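Local coordinates for neural cell adhesion molecule 1, 140 kDa isoform (PDB 2E3V), which probably mediates cell-cell adhesion as a cell-surface glycoprotein, represented here by its first fibronectin type III domain, at residues A43-V48 with V69-L74; D14-Y19 with A23-D28; F27-A32 with L39-E44. All coordinates share one frame; numbering follows the deposited sequence.

Interaction 1. Residues A43-V48 with V69-L74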
ATOM      1  N   ALA A  43       2.967   3.860  -1.753  1.00 36.02           N
ATOM      2  CA  ALA A  43       2.554   3.280  -0.490  1.00 35.76           C
ATOM      3  C   ALA A  43       3.483   3.766   0.612  1.00 35.76           C
ATOM      4  O   ALA A  43       4.679   3.980   0.383  1.00 34.70           O
ATOM      5  CB  ALA A  43       2.598   1.776  -0.565  1.00 36.36           C
ATOM      6  N   GLU A  44       2.926   3.956   1.802  1.00 35.62           N
ATOM      7  CA  GLU A  44       3.717   4.295   2.984  1.00 36.41           C
ATOM      8  C   GLU A  44       3.273   3.376   4.106  1.00 35.52           C
ATOM      9  O   GLU A  44       2.096   3.060   4.217  1.00 34.98           O
ATOM     10  CB  GLU A  44       3.517   5.756   3.390  1.00 36.31           C
ATOM     11  CG  GLU A  44       4.070   6.756   2.381  1.00 39.13           C
ATOM     12  CD  GLU A  44       3.843   8.202   2.793  1.00 39.61           C
ATOM     13  OE1 GLU A  44       4.788   9.005   2.686  1.00 44.80           O
ATOM     14  OE2 GLU A  44       2.722   8.542   3.224  1.00 44.95           O
ATOM     15  N   TRP A  45       4.215   2.929   4.926  1.00 34.76           N
ATOM     16  CA  TRP A  45       3.883   2.050   6.040  1.00 34.30           C
ATOM     17  C   TRP A  45       4.811   2.354   7.210  1.00 34.01           C
ATOM     18  O   TRP A  45       5.894   2.916   7.034  1.00 33.68           O
ATOM     19  CB  TRP A  45       3.947   0.567   5.633  1.00 34.42           C
ATOM     20  CG  TRP A  45       5.317   0.137   5.186  1.00 34.16           C
ATOM     21  CD1 TRP A  45       6.275  -0.490   5.939  1.00 35.02           C
ATOM     22  CD2 TRP A  45       5.892   0.344   3.892  1.00 34.62           C
ATOM     23  NE1 TRP A  45       7.408  -0.695   5.182  1.00 34.83           N
ATOM     24  CE2 TRP A  45       7.196  -0.193   3.923  1.00 35.80           C
ATOM     25  CE3 TRP A  45       5.426   0.931   2.702  1.00 35.44           C
ATOM     26  CZ2 TRP A  45       8.045  -0.162   2.809  1.00 35.47           C
ATOM     27  CZ3 TRP A  45       6.269   0.955   1.596  1.00 35.65           C
ATOM     28  CH2 TRP A  45       7.564   0.413   1.661  1.00 34.47           C
ATOM     29  N   ARG A  46       4.366   1.999   8.403  1.00 33.62           N
ATOM     30  CA  ARG A  46       5.121   2.283   9.600  1.00 33.73           C
ATOM     31  C   ARG A  46       4.700   1.355  10.717  1.00 33.79           C
ATOM     32  O   ARG A  46       3.501   1.195  10.990  1.00 33.52           O
ATOM     33  CB  ARG A  46       4.898   3.736  10.008  1.00 33.56           C
ATOM     34  CG  ARG A  46       5.686   4.168  11.207  1.00 33.31           C
ATOM     35  CD  ARG A  46       5.382   5.613  11.523  1.00 34.14           C
ATOM     36  NE  ARG A  46       4.003   5.791  11.985  1.00 33.41           N
ATOM     37  CZ  ARG A  46       3.488   6.959  12.360  1.00 34.09           C
ATOM     38  NH1 ARG A  46       4.231   8.060  12.323  1.00 32.57           N
ATOM     39  NH2 ARG A  46       2.230   7.022  12.777  1.00 34.54           N
ATOM     40  N   ALA A  47       5.695   0.752  11.356  1.00 34.17           N
ATOM     41  CA  ALA A  47       5.473  -0.166  12.459  1.00 34.83           C
ATOM     42  C   ALA A  47       5.053   0.555  13.725  1.00 35.53           C
ATOM     43  O   ALA A  47       5.398   1.728  13.945  1.00 35.64           O
ATOM     44  CB  ALA A  47       6.732  -0.985  12.734  1.00 34.93           C
ATOM     45  N   VAL A  48       4.302  -0.167  14.546  1.00 36.08           N
ATOM     46  CA  VAL A  48       4.022   0.237  15.909  1.00 36.99           C
ATOM     47  C   VAL A  48       5.365   0.557  16.572  1.00 37.66           C
ATOM     48  O   VAL A  48       6.308  -0.240  16.505  1.00 37.84           O
ATOM     49  CB  VAL A  48       3.294  -0.910  16.657  1.00 36.77           C
ATOM     50  CG1 VAL A  48       3.576  -0.889  18.147  1.00 37.55           C
ATOM     51  CG2 VAL A  48       1.803  -0.869  16.372  1.00 36.26           C
ATOM     52  N   VAL A  69      -0.761  -3.575  -4.218  1.00 36.58           N
ATOM     53  CA  VAL A  69       0.671  -3.323  -4.055  1.00 37.08           C
ATOM     54  C   VAL A  69       1.187  -4.254  -2.954  1.00 37.13           C
ATOM     55  O   VAL A  69       0.485  -4.541  -1.988  1.00 37.43           O
ATOM     56  CB  VAL A  69       1.008  -1.826  -3.764  1.00 36.66           C
ATOM     57  CG1 VAL A  69       0.591  -0.953  -4.951  1.00 36.40           C
ATOM     58  CG2 VAL A  69       0.376  -1.340  -2.469  1.00 37.74           C
ATOM     59  N   THR A  70       2.404  -4.746  -3.115  1.00 36.79           N
ATOM     60  CA  THR A  70       2.979  -5.626  -2.126  1.00 36.75           C
ATOM     61  C   THR A  70       4.099  -4.888  -1.420  1.00 36.44           C
ATOM     62  O   THR A  70       4.998  -4.341  -2.057  1.00 36.33           O
ATOM     63  CB  THR A  70       3.517  -6.920  -2.747  1.00 37.32           C
ATOM     64  OG1 THR A  70       2.442  -7.599  -3.399  1.00 38.64           O
ATOM     65  CG2 THR A  70       4.123  -7.844  -1.670  1.00 37.22           C
ATOM     66  N   ILE A  71       4.009  -4.863  -0.103  1.00 35.97           N
ATOM     67  CA  ILE A  71       5.035  -4.266   0.733  1.00 36.09           C
ATOM     68  C   ILE A  71       5.917  -5.404   1.202  1.00 35.94           C
ATOM     69  O   ILE A  71       5.419  -6.455   1.610  1.00 35.75           O
ATOM     70  CB  ILE A  71       4.428  -3.540   1.934  1.00 36.24           C
ATOM     71  CG1 ILE A  71       3.499  -2.420   1.457  1.00 37.10           C
ATOM     72  CG2 ILE A  71       5.551  -3.011   2.844  1.00 36.55           C
ATOM     73  CD1 ILE A  71       2.599  -1.889   2.528  1.00 38.04           C
ATOM     74  N   VAL A  72       7.228  -5.199   1.126  1.00 35.98           N
ATOM     75  CA  VAL A  72       8.189  -6.235   1.494  1.00 35.93           C
ATOM     76  C   VAL A  72       9.173  -5.716   2.543  1.00 35.86           C
ATOM     77  O   VAL A  72       9.178  -4.528   2.856  1.00 35.73           O
ATOM     78  CB  VAL A  72       8.953  -6.786   0.251  1.00 36.08           C
ATOM     79  CG1 VAL A  72       7.960  -7.237  -0.837  1.00 36.69           C
ATOM     80  CG2 VAL A  72       9.935  -5.749  -0.302  1.00 36.05           C
ATOM     81  N   GLY A  73       9.970  -6.619   3.098  1.00 35.68           N
ATOM     82  CA  GLY A  73      11.004  -6.255   4.072  1.00 36.03           C
ATOM     83  C   GLY A  73      10.440  -5.913   5.429  1.00 36.11           C
ATOM     84  O   GLY A  73      11.033  -5.131   6.180  1.00 36.03           O
ATOM     85  N   LEU A  74       9.290  -6.507   5.742  1.00 35.17           N
ATOM     86  CA  LEU A  74       8.632  -6.293   7.025  1.00 35.21           C
ATOM     87  C   LEU A  74       9.128  -7.265   8.091  1.00 35.16           C
ATOM     88  O   LEU A  74       9.740  -8.285   7.776  1.00 34.92           O
ATOM     89  CB  LEU A  74       7.123  -6.437   6.866  1.00 34.84           C
ATOM     90  CG  LEU A  74       6.484  -5.532   5.814  1.00 35.47           C
ATOM     91  CD1 LEU A  74       5.002  -5.840   5.706  1.00 34.58           C
ATOM     92  CD2 LEU A  74       6.728  -4.063   6.149  1.00 35.95           C
TER
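Ile71 lays its branch methyl CG2 on the indole of Trp45, over one face of the ring, and the rest of this contact is built round that touch. The methyl sits 3.6 Å from the centroid of the five-membered ring of Trp45, 17° off the ring normal, a true CH-pi approach from above. Its nearest single atom is Trp45 CE2, 3.4 Å from Ile71 CG2, on the bond shared by the two rings. Ile71 CD1, on the other branch, is 4.0 Å from Trp45 CE3, toward the six-membered ring, as the two side chains slide past each other in opposite directions. Leu74 brings in one methyl: its CD2 comes obliquely to the five-membered ring, 3.6 Å from Trp45 NE1. Two residues before the tryptophan, Ala43 CB meets Val69 CG2 at 4.3 Å, a looser apolar touch.

Torsions set this up. Trp45 has its CG between the backbone N and the carbonyl carbon (chi1 62°), which lays the indole broadside to the opposing strand. Ile71 keeps CG2 anti to its own N, and this branch is the one that meets the ring.

No hydrogen bond crosses between the segments; each strand is held by its own sheet. Trp45 pairs through its backbone with His54, whose ring also meets the indole, while Ile71 packs on Val25 and Val82 and Leu74 on Ala23. All five touching residues are buried, and together they join strand 38-47 of one sheet to strand 68-71 of the other and the turn that follows it, the face-to-face hydrophobic packing of a fibronectin type III beta sandwich.

Interaction 2. Residues D14-Y19 with A23-D28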
ATOM      1  N   ASP A  14      -8.874  -1.836   1.036  1.00 34.96           N
ATOM      2  CA  ASP A  14     -10.043  -2.682   1.279  1.00 35.68           C
ATOM      3  C   ASP A  14      -9.750  -4.036   1.884  1.00 35.44           C
ATOM      4  O   ASP A  14     -10.628  -4.666   2.483  1.00 35.08           O
ATOM      5  CB  ASP A  14     -10.790  -2.868  -0.038  1.00 35.43           C
ATOM      6  CG  ASP A  14     -11.325  -1.564  -0.570  1.00 36.77           C
ATOM      7  OD1 ASP A  14     -11.795  -0.745   0.249  1.00 35.31           O
ATOM      8  OD2 ASP A  14     -11.255  -1.349  -1.793  1.00 37.42           O
ATOM      9  N   GLN A  15      -8.525  -4.496   1.684  1.00 35.57           N
ATOM     10  CA  GLN A  15      -8.107  -5.785   2.187  1.00 36.22           C
ATOM     11  C   GLN A  15      -6.589  -5.857   2.204  1.00 36.35           C
ATOM     12  O   GLN A  15      -5.926  -5.500   1.223  1.00 36.68           O
ATOM     13  CB  GLN A  15      -8.670  -6.904   1.312  1.00 35.78           C
ATOM     14  CG  GLN A  15      -8.290  -8.301   1.777  1.00 36.61           C
ATOM     15  CD  GLN A  15      -8.864  -9.392   0.909  1.00 36.56           C
ATOM     16  OE1 GLN A  15      -9.523  -9.132  -0.106  1.00 36.45           O
ATOM     17  NE2 GLN A  15      -8.622 -10.637   1.306  1.00 37.20           N
ATOM     18  N   VAL A  16      -6.041  -6.301   3.329  1.00 36.34           N
ATOM     19  CA  VAL A  16      -4.620  -6.568   3.408  1.00 37.01           C
ATOM     20  C   VAL A  16      -4.440  -8.032   3.754  1.00 37.05           C
ATOM     21  O   VAL A  16      -5.083  -8.543   4.678  1.00 36.64           O
ATOM     22  CB  VAL A  16      -3.897  -5.685   4.457  1.00 37.23           C
ATOM     23  CG1 VAL A  16      -2.414  -6.019   4.507  1.00 37.93           C
ATOM     24  CG2 VAL A  16      -4.092  -4.211   4.134  1.00 38.61           C
ATOM     25  N   GLU A  17      -3.591  -8.706   2.982  1.00 36.93           N
ATOM     26  CA  GLU A  17      -3.212 -10.066   3.288  1.00 37.05           C
ATOM     27  C   GLU A  17      -1.769 -10.050   3.757  1.00 36.94           C
ATOM     28  O   GLU A  17      -0.855  -9.907   2.942  1.00 36.84           O
ATOM     29  CB  GLU A  17      -3.424 -11.018   2.096  1.00 37.38           C
ATOM     30  CG  GLU A  17      -4.900 -11.230   1.760  1.00 38.66           C
ATOM     31  CD  GLU A  17      -5.718 -11.734   2.946  0.50 40.18           C
ATOM     32  OE1 GLU A  17      -5.289 -12.708   3.604  0.50 41.26           O
ATOM     33  OE2 GLU A  17      -6.792 -11.154   3.222  0.50 40.21           O
ATOM     34  N   PRO A  18      -1.566 -10.149   5.083  1.00 36.91           N
ATOM     35  CA  PRO A  18      -0.213 -10.136   5.594  1.00 36.60           C
ATOM     36  C   PRO A  18       0.417 -11.525   5.648  1.00 36.65           C
ATOM     37  O   PRO A  18      -0.267 -12.521   5.902  1.00 36.11           O
ATOM     38  CB  PRO A  18      -0.387  -9.576   7.006  1.00 36.88           C
ATOM     39  CG  PRO A  18      -1.734 -10.044   7.434  1.00 36.72           C
ATOM     40  CD  PRO A  18      -2.564 -10.257   6.169  1.00 36.94           C
ATOM     41  N   TYR A  19       1.714 -11.575   5.374  1.00 36.43           N
ATOM     42  CA  TYR A  19       2.493 -12.789   5.521  1.00 36.64           C
ATOM     43  C   TYR A  19       3.529 -12.474   6.586  1.00 36.16           C
ATOM     44  O   TYR A  19       3.285 -11.587   7.397  1.00 36.00           O
ATOM     45  CB  TYR A  19       3.061 -13.226   4.175  1.00 37.53           C
ATOM     46  CG  TYR A  19       1.928 -13.505   3.214  1.00 38.16           C
ATOM     47  CD1 TYR A  19       1.272 -14.733   3.229  1.00 38.92           C
ATOM     48  CD2 TYR A  19       1.470 -12.520   2.339  1.00 38.82           C
ATOM     49  CE1 TYR A  19       0.207 -14.989   2.371  1.00 39.78           C
ATOM     50  CE2 TYR A  19       0.403 -12.763   1.478  1.00 39.85           C
ATOM     51  CZ  TYR A  19      -0.219 -14.004   1.499  1.00 40.00           C
ATOM     52  OH  TYR A  19      -1.269 -14.270   0.646  1.00 40.86           O
ATOM     53  N   ALA A  23       3.331  -7.992   2.838  1.00 35.78           N
ATOM     54  CA  ALA A  23       1.899  -7.762   2.929  1.00 36.40           C
ATOM     55  C   ALA A  23       1.355  -7.334   1.575  1.00 36.64           C
ATOM     56  O   ALA A  23       1.919  -6.462   0.905  1.00 36.88           O
ATOM     57  CB  ALA A  23       1.584  -6.713   3.971  1.00 36.07           C
ATOM     58  N   GLN A  24       0.265  -7.964   1.174  1.00 36.89           N
ATOM     59  CA  GLN A  24      -0.393  -7.602  -0.069  1.00 37.45           C
ATOM     60  C   GLN A  24      -1.516  -6.665   0.299  1.00 37.36           C
ATOM     61  O   GLN A  24      -2.397  -7.024   1.085  1.00 38.30           O
ATOM     62  CB  GLN A  24      -0.908  -8.840  -0.788  1.00 37.48           C
ATOM     63  CG  GLN A  24       0.203  -9.709  -1.380  1.00 40.83           C
ATOM     64  CD  GLN A  24      -0.365 -10.852  -2.179  1.00 44.53           C
ATOM     65  OE1 GLN A  24      -1.253 -11.571  -1.709  1.00 46.35           O
ATOM     66  NE2 GLN A  24       0.122 -11.019  -3.404  1.00 46.73           N
ATOM     67  N   VAL A  25      -1.464  -5.453  -0.243  1.00 37.05           N
ATOM     68  CA  VAL A  25      -2.437  -4.422   0.096  1.00 36.82           C
ATOM     69  C   VAL A  25      -3.332  -4.162  -1.104  1.00 36.58           C
ATOM     70  O   VAL A  25      -2.855  -3.691  -2.143  1.00 36.53           O
ATOM     71  CB  VAL A  25      -1.747  -3.096   0.505  1.00 36.67           C
ATOM     72  CG1 VAL A  25      -2.794  -2.020   0.801  1.00 37.87           C
ATOM     73  CG2 VAL A  25      -0.829  -3.318   1.724  1.00 37.46           C
ATOM     74  N   GLN A  26      -4.615  -4.487  -0.956  1.00 36.25           N
ATOM     75  CA  GLN A  26      -5.596  -4.249  -2.005  1.00 35.71           C
ATOM     76  C   GLN A  26      -6.428  -3.027  -1.724  1.00 35.86           C
ATOM     77  O   GLN A  26      -6.890  -2.806  -0.602  1.00 35.00           O
ATOM     78  CB  GLN A  26      -6.497  -5.451  -2.242  1.00 36.11           C
ATOM     79  CG  GLN A  26      -5.896  -6.462  -3.207  1.00 35.89           C
ATOM     80  CD  GLN A  26      -6.846  -7.596  -3.500  1.00 35.67           C
ATOM     81  OE1 GLN A  26      -7.178  -7.863  -4.664  1.00 36.88           O
ATOM     82  NE2 GLN A  26      -7.332  -8.243  -2.447  1.00 33.43           N
ATOM     83  N   PHE A  27      -6.646  -2.256  -2.779  1.00 35.79           N
ATOM     84  CA  PHE A  27      -7.331  -0.993  -2.669  1.00 36.16           C
ATOM     85  C   PHE A  27      -8.221  -0.787  -3.878  1.00 36.76           C
ATOM     86  O   PHE A  27      -8.115  -1.496  -4.892  1.00 36.19           O
ATOM     87  CB  PHE A  27      -6.288   0.138  -2.621  1.00 36.43           C
ATOM     88  CG  PHE A  27      -5.427   0.213  -3.862  1.00 36.42           C
ATOM     89  CD1 PHE A  27      -5.821   0.981  -4.956  1.00 36.61           C
ATOM     90  CD2 PHE A  27      -4.238  -0.503  -3.942  1.00 37.11           C
ATOM     91  CE1 PHE A  27      -5.027   1.030  -6.109  1.00 36.72           C
ATOM     92  CE2 PHE A  27      -3.445  -0.457  -5.091  1.00 38.28           C
ATOM     93  CZ  PHE A  27      -3.841   0.311  -6.170  1.00 37.00           C
ATOM     94  N   ASP A  28      -9.113   0.183  -3.763  1.00 37.32           N
ATOM     95  CA  ASP A  28      -9.894   0.589  -4.901  1.00 38.30           C
ATOM     96  C   ASP A  28      -9.529   2.028  -5.185  1.00 39.32           C
ATOM     97  O   ASP A  28      -9.140   2.777  -4.286  1.00 38.30           O
ATOM     98  CB  ASP A  28     -11.404   0.404  -4.669  1.00 37.41           C
ATOM     99  CG  ASP A  28     -11.970   1.329  -3.606  1.00 38.19           C
ATOM    100  OD1 ASP A  28     -12.132   0.872  -2.461  1.00 37.82           O
ATOM    101  OD2 ASP A  28     -12.276   2.502  -3.916  1.00 37.17           O
TER
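Val16 and Val25 lie side by side and point the same way, into the interior, as a non-hydrogen-bonded antiparallel pair, with Val16 CG2 4.2 Å from Val25 CG2. The other branch of Val16, CG1, held anti to the backbone N (chi1 179°), leans toward Ala23 and comes within 4.1 Å of its CB. Phe101 of strand 91-102 meets both Val16 and Ala23.

The other face of the hairpin carries Gln15, Glu17, Gln24 and Gln26 and is polar. Gln15 and Gln26 also run alongside each other, but their amide planes are turned 47° apart. Gln15 is fully extended, and in one of the two modelled conformers of Glu17 its NE2 bonds Glu17 OE2 along the same strand. From the turn beyond the strand, Tyr19 crosses Gln24 obliquely, with Gln24 OE1 near the ring plane at the edge and 3.6 Å from Tyr19 OH. At the open end of the hairpin the carboxylates of Asp14 and Asp28 are nearly coplanar, and Asp14 OD1 is hydrogen-bonded to Ser12 OG.

The backbone sets these pairings. Glu17 and Gln24 exchange two bonds, including Glu17 N to Gln24 O at 2.8 Å. Gln26 O accepts from two donors, Asp14 N at 2.7 Å and, longer, Gln15 N at 3.3 Å, so two residues face one. That is a classic beta bulge in the antiparallel hairpin of strands 12-18 and 23-28, which begins the three-stranded sheet of the fibronectin type III fold.

Interaction 3. Residues F27-A32 with L39-E44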
ATOM      1  N   PHE A  27      -6.646  -2.256  -2.779  1.00 35.79           N
ATOM      2  CA  PHE A  27      -7.331  -0.993  -2.669  1.00 36.16           C
ATOM      3  C   PHE A  27      -8.221  -0.787  -3.878  1.00 36.76           C
ATOM      4  O   PHE A  27      -8.115  -1.496  -4.892  1.00 36.19           O
ATOM      5  CB  PHE A  27      -6.288   0.138  -2.621  1.00 36.43           C
ATOM      6  CG  PHE A  27      -5.427   0.213  -3.862  1.00 36.42           C
ATOM      7  CD1 PHE A  27      -5.821   0.981  -4.956  1.00 36.61           C
ATOM      8  CD2 PHE A  27      -4.238  -0.503  -3.942  1.00 37.11           C
ATOM      9  CE1 PHE A  27      -5.027   1.030  -6.109  1.00 36.72           C
ATOM     10  CE2 PHE A  27      -3.445  -0.457  -5.091  1.00 38.28           C
ATOM     11  CZ  PHE A  27      -3.841   0.311  -6.170  1.00 37.00           C
ATOM     12  N   ASP A  28      -9.113   0.183  -3.763  1.00 37.32           N
ATOM     13  CA  ASP A  28      -9.894   0.589  -4.901  1.00 38.30           C
ATOM     14  C   ASP A  28      -9.529   2.028  -5.185  1.00 39.32           C
ATOM     15  O   ASP A  28      -9.140   2.777  -4.286  1.00 38.30           O
ATOM     16  CB  ASP A  28     -11.404   0.404  -4.669  1.00 37.41           C
ATOM     17  CG  ASP A  28     -11.970   1.329  -3.606  1.00 38.19           C
ATOM     18  OD1 ASP A  28     -12.132   0.872  -2.461  1.00 37.82           O
ATOM     19  OD2 ASP A  28     -12.276   2.502  -3.916  1.00 37.17           O
ATOM     20  N   GLU A  29      -9.663   2.399  -6.449  1.00 40.95           N
ATOM     21  CA  GLU A  29      -9.381   3.742  -6.914  1.00 42.82           C
ATOM     22  C   GLU A  29     -10.313   3.994  -8.097  1.00 43.63           C
ATOM     23  O   GLU A  29     -10.486   3.098  -8.924  1.00 43.81           O
ATOM     24  CB  GLU A  29      -7.916   3.813  -7.349  1.00 42.82           C
ATOM     25  CG  GLU A  29      -7.464   5.128  -7.955  1.00 44.59           C
ATOM     26  CD  GLU A  29      -7.369   6.257  -6.954  1.00 47.12           C
ATOM     27  OE1 GLU A  29      -7.462   5.993  -5.740  1.00 48.93           O
ATOM     28  OE2 GLU A  29      -7.207   7.419  -7.382  1.00 48.29           O
ATOM     29  N   PRO A  30     -10.921   5.196  -8.188  1.00 44.75           N
ATOM     30  CA  PRO A  30     -11.828   5.442  -9.318  1.00 45.73           C
ATOM     31  C   PRO A  30     -11.177   5.233 -10.687  1.00 46.79           C
ATOM     32  O   PRO A  30      -9.967   5.454 -10.850  1.00 46.32           O
ATOM     33  CB  PRO A  30     -12.225   6.907  -9.129  1.00 45.70           C
ATOM     34  CG  PRO A  30     -12.106   7.121  -7.661  1.00 45.77           C
ATOM     35  CD  PRO A  30     -10.858   6.369  -7.298  1.00 44.60           C
ATOM     36  N   GLU A  31     -11.979   4.780 -11.649  1.00 47.89           N
ATOM     37  CA  GLU A  31     -11.503   4.548 -13.014  1.00 49.30           C
ATOM     38  C   GLU A  31     -11.121   5.877 -13.660  1.00 50.03           C
ATOM     39  O   GLU A  31     -11.818   6.882 -13.484  1.00 50.28           O
ATOM     40  CB  GLU A  31     -12.561   3.821 -13.865  1.00 49.25           C
ATOM     41  CG  GLU A  31     -13.023   2.449 -13.321  1.00 50.05           C
ATOM     42  CD  GLU A  31     -11.912   1.400 -13.232  1.00 51.34           C
ATOM     43  OE1 GLU A  31     -10.869   1.562 -13.905  1.00 52.78           O
ATOM     44  OE2 GLU A  31     -12.081   0.404 -12.487  1.00 49.47           O
ATOM     45  N   ALA A  32     -10.004   5.873 -14.387  1.00 51.00           N
ATOM     46  CA  ALA A  32      -9.491   7.067 -15.064  1.00 51.88           C
ATOM     47  C   ALA A  32     -10.520   7.636 -16.038  1.00 52.38           C
ATOM     48  O   ALA A  32     -11.189   6.888 -16.758  1.00 52.63           O
ATOM     49  CB  ALA A  32      -8.185   6.751 -15.788  1.00 51.88           C
ATOM     50  N   LEU A  39      -0.775   7.188 -13.062  1.00 37.00           N
ATOM     51  CA  LEU A  39       0.530   6.737 -13.537  1.00 36.05           C
ATOM     52  C   LEU A  39       1.215   5.796 -12.559  1.00 35.42           C
ATOM     53  O   LEU A  39       1.748   4.764 -12.955  1.00 34.87           O
ATOM     54  CB  LEU A  39       1.435   7.937 -13.846  1.00 36.64           C
ATOM     55  CG  LEU A  39       0.889   8.940 -14.874  1.00 36.79           C
ATOM     56  CD1 LEU A  39       1.888  10.070 -15.052  1.00 37.26           C
ATOM     57  CD2 LEU A  39       0.582   8.281 -16.212  1.00 37.73           C
ATOM     58  N   LYS A  40       1.183   6.155 -11.279  1.00 34.92           N
ATOM     59  CA  LYS A  40       1.848   5.391 -10.243  1.00 34.82           C
ATOM     60  C   LYS A  40       1.067   5.446  -8.938  1.00 35.01           C
ATOM     61  O   LYS A  40       0.159   6.262  -8.786  1.00 34.51           O
ATOM     62  CB  LYS A  40       3.239   5.985  -9.970  1.00 34.41           C
ATOM     63  CG  LYS A  40       4.143   6.177 -11.188  1.00 34.94           C
ATOM     64  CD  LYS A  40       4.633   4.857 -11.748  1.00 33.86           C
ATOM     65  CE  LYS A  40       5.470   5.088 -12.996  1.00 34.46           C
ATOM     66  NZ  LYS A  40       6.017   3.806 -13.516  1.00 34.44           N
ATOM     67  N   TYR A  41       1.449   4.580  -8.002  1.00 35.13           N
ATOM     68  CA  TYR A  41       0.943   4.629  -6.633  1.00 35.64           C
ATOM     69  C   TYR A  41       2.141   4.703  -5.713  1.00 35.35           C
ATOM     70  O   TYR A  41       3.208   4.175  -6.029  1.00 35.25           O
ATOM     71  CB  TYR A  41       0.118   3.389  -6.268  1.00 35.68           C
ATOM     72  CG  TYR A  41      -1.165   3.281  -7.040  1.00 36.42           C
ATOM     73  CD1 TYR A  41      -2.309   3.955  -6.613  1.00 36.00           C
ATOM     74  CD2 TYR A  41      -1.237   2.513  -8.194  1.00 36.58           C
ATOM     75  CE1 TYR A  41      -3.497   3.867  -7.327  1.00 37.25           C
ATOM     76  CE2 TYR A  41      -2.417   2.420  -8.916  1.00 37.34           C
ATOM     77  CZ  TYR A  41      -3.538   3.099  -8.473  1.00 37.40           C
ATOM     78  OH  TYR A  41      -4.705   3.012  -9.174  1.00 37.96           O
ATOM     79  N   LYS A  42       1.959   5.380  -4.589  1.00 35.53           N
ATOM     80  CA  LYS A  42       2.982   5.444  -3.563  1.00 35.84           C
ATOM     81  C   LYS A  42       2.363   4.915  -2.283  1.00 36.33           C
ATOM     82  O   LYS A  42       1.331   5.421  -1.818  1.00 36.91           O
ATOM     83  CB  LYS A  42       3.500   6.868  -3.377  1.00 36.23           C
ATOM     84  CG  LYS A  42       4.694   6.953  -2.406  1.00 35.57           C
ATOM     85  CD  LYS A  42       5.232   8.362  -2.303  1.00 37.37           C
ATOM     86  CE  LYS A  42       6.496   8.382  -1.467  1.00 38.27           C
ATOM     87  NZ  LYS A  42       7.113   9.746  -1.325  1.00 40.54           N
ATOM     88  N   ALA A  43       2.967   3.860  -1.753  1.00 36.02           N
ATOM     89  CA  ALA A  43       2.554   3.280  -0.490  1.00 35.76           C
ATOM     90  C   ALA A  43       3.483   3.766   0.612  1.00 35.76           C
ATOM     91  O   ALA A  43       4.679   3.980   0.383  1.00 34.70           O
ATOM     92  CB  ALA A  43       2.598   1.776  -0.565  1.00 36.36           C
ATOM     93  N   GLU A  44       2.926   3.956   1.802  1.00 35.62           N
ATOM     94  CA  GLU A  44       3.717   4.295   2.984  1.00 36.41           C
ATOM     95  C   GLU A  44       3.273   3.376   4.106  1.00 35.52           C
ATOM     96  O   GLU A  44       2.096   3.060   4.217  1.00 34.98           O
ATOM     97  CB  GLU A  44       3.517   5.756   3.390  1.00 36.31           C
ATOM     98  CG  GLU A  44       4.070   6.756   2.381  1.00 39.13           C
ATOM     99  CD  GLU A  44       3.843   8.202   2.793  1.00 39.61           C
ATOM    100  OE1 GLU A  44       4.788   9.005   2.686  1.00 44.80           O
ATOM    101  OE2 GLU A  44       2.722   8.542   3.224  1.00 44.95           O
TER
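Phe27 turns the edge of its ring onto one face of Tyr41, an edge-to-face aromatic pair with centroids 4.6 Å apart and planes inclined at 56°. Phe27 CZ stands over the middle of the tyrosine ring, 3.6 Å above its plane. Beside it, Phe27 CE1 makes the closest touch, 3.4 Å from Tyr41 CE1, so two neighbouring carbons of the phenylalanine share the same face. Tyr41 OH lies in the plane of the Phe27 ring at that same edge, 3.7 Å from Phe27 CE1. At the edge of the Tyr41 ring comes Glu29, whose CG is 3.7 Å from Tyr41 OH. It is the aliphatic part of the glutamate that touches, sliding past the tyrosine, and its carboxylate plane stands 82° from the ring.

The two backbones are far apart here, 10.4 Å between Glu29 CA and Tyr41 CA at their nearest, and the side chains bridge the gap. With CG of Glu29 anti to its own N (chi1 176°), CB and CG both lie against the phenol oxygen, and the chain bends at chi2 beyond them.

Nothing polar links the segments; the setting is apolar. Leu84 packs against Phe27, Ala86 lies against both Tyr41 and Glu29, and Tyr41 also touches Ala60 and Ala63 of helix 60-64. Pro11, in the N-terminal part of the chain, touches both Phe27 and Glu29. The pair thus joins the end of strand 23-28 and the loop after it to strand 38-47, across the two sheets of the fibronectin type III beta sandwich, at one end of its hydrophobic core.

Interactions 1 and 3 are both buried, apolar contacts between the two sheets, and both draw on strand 38-47, which offers Trp45 to one and Tyr41 to the other; the centres of the two interactions lie about 16 Å apart. Interaction 2 differs in kind: it lies within one sheet, is only partly buried, and rests on backbone hydrogen bonds with a polar outer face. Its strand 23-28 ties the set together. It runs on into interaction 3 through Phe27 and Asp28, and it pairs with the strand of 69-74, where Val69 O and Val25 N lie 2.8 Å apart in a probable hydrogen bond. Phe27 also packs against Val69, linking interactions 1 and 3.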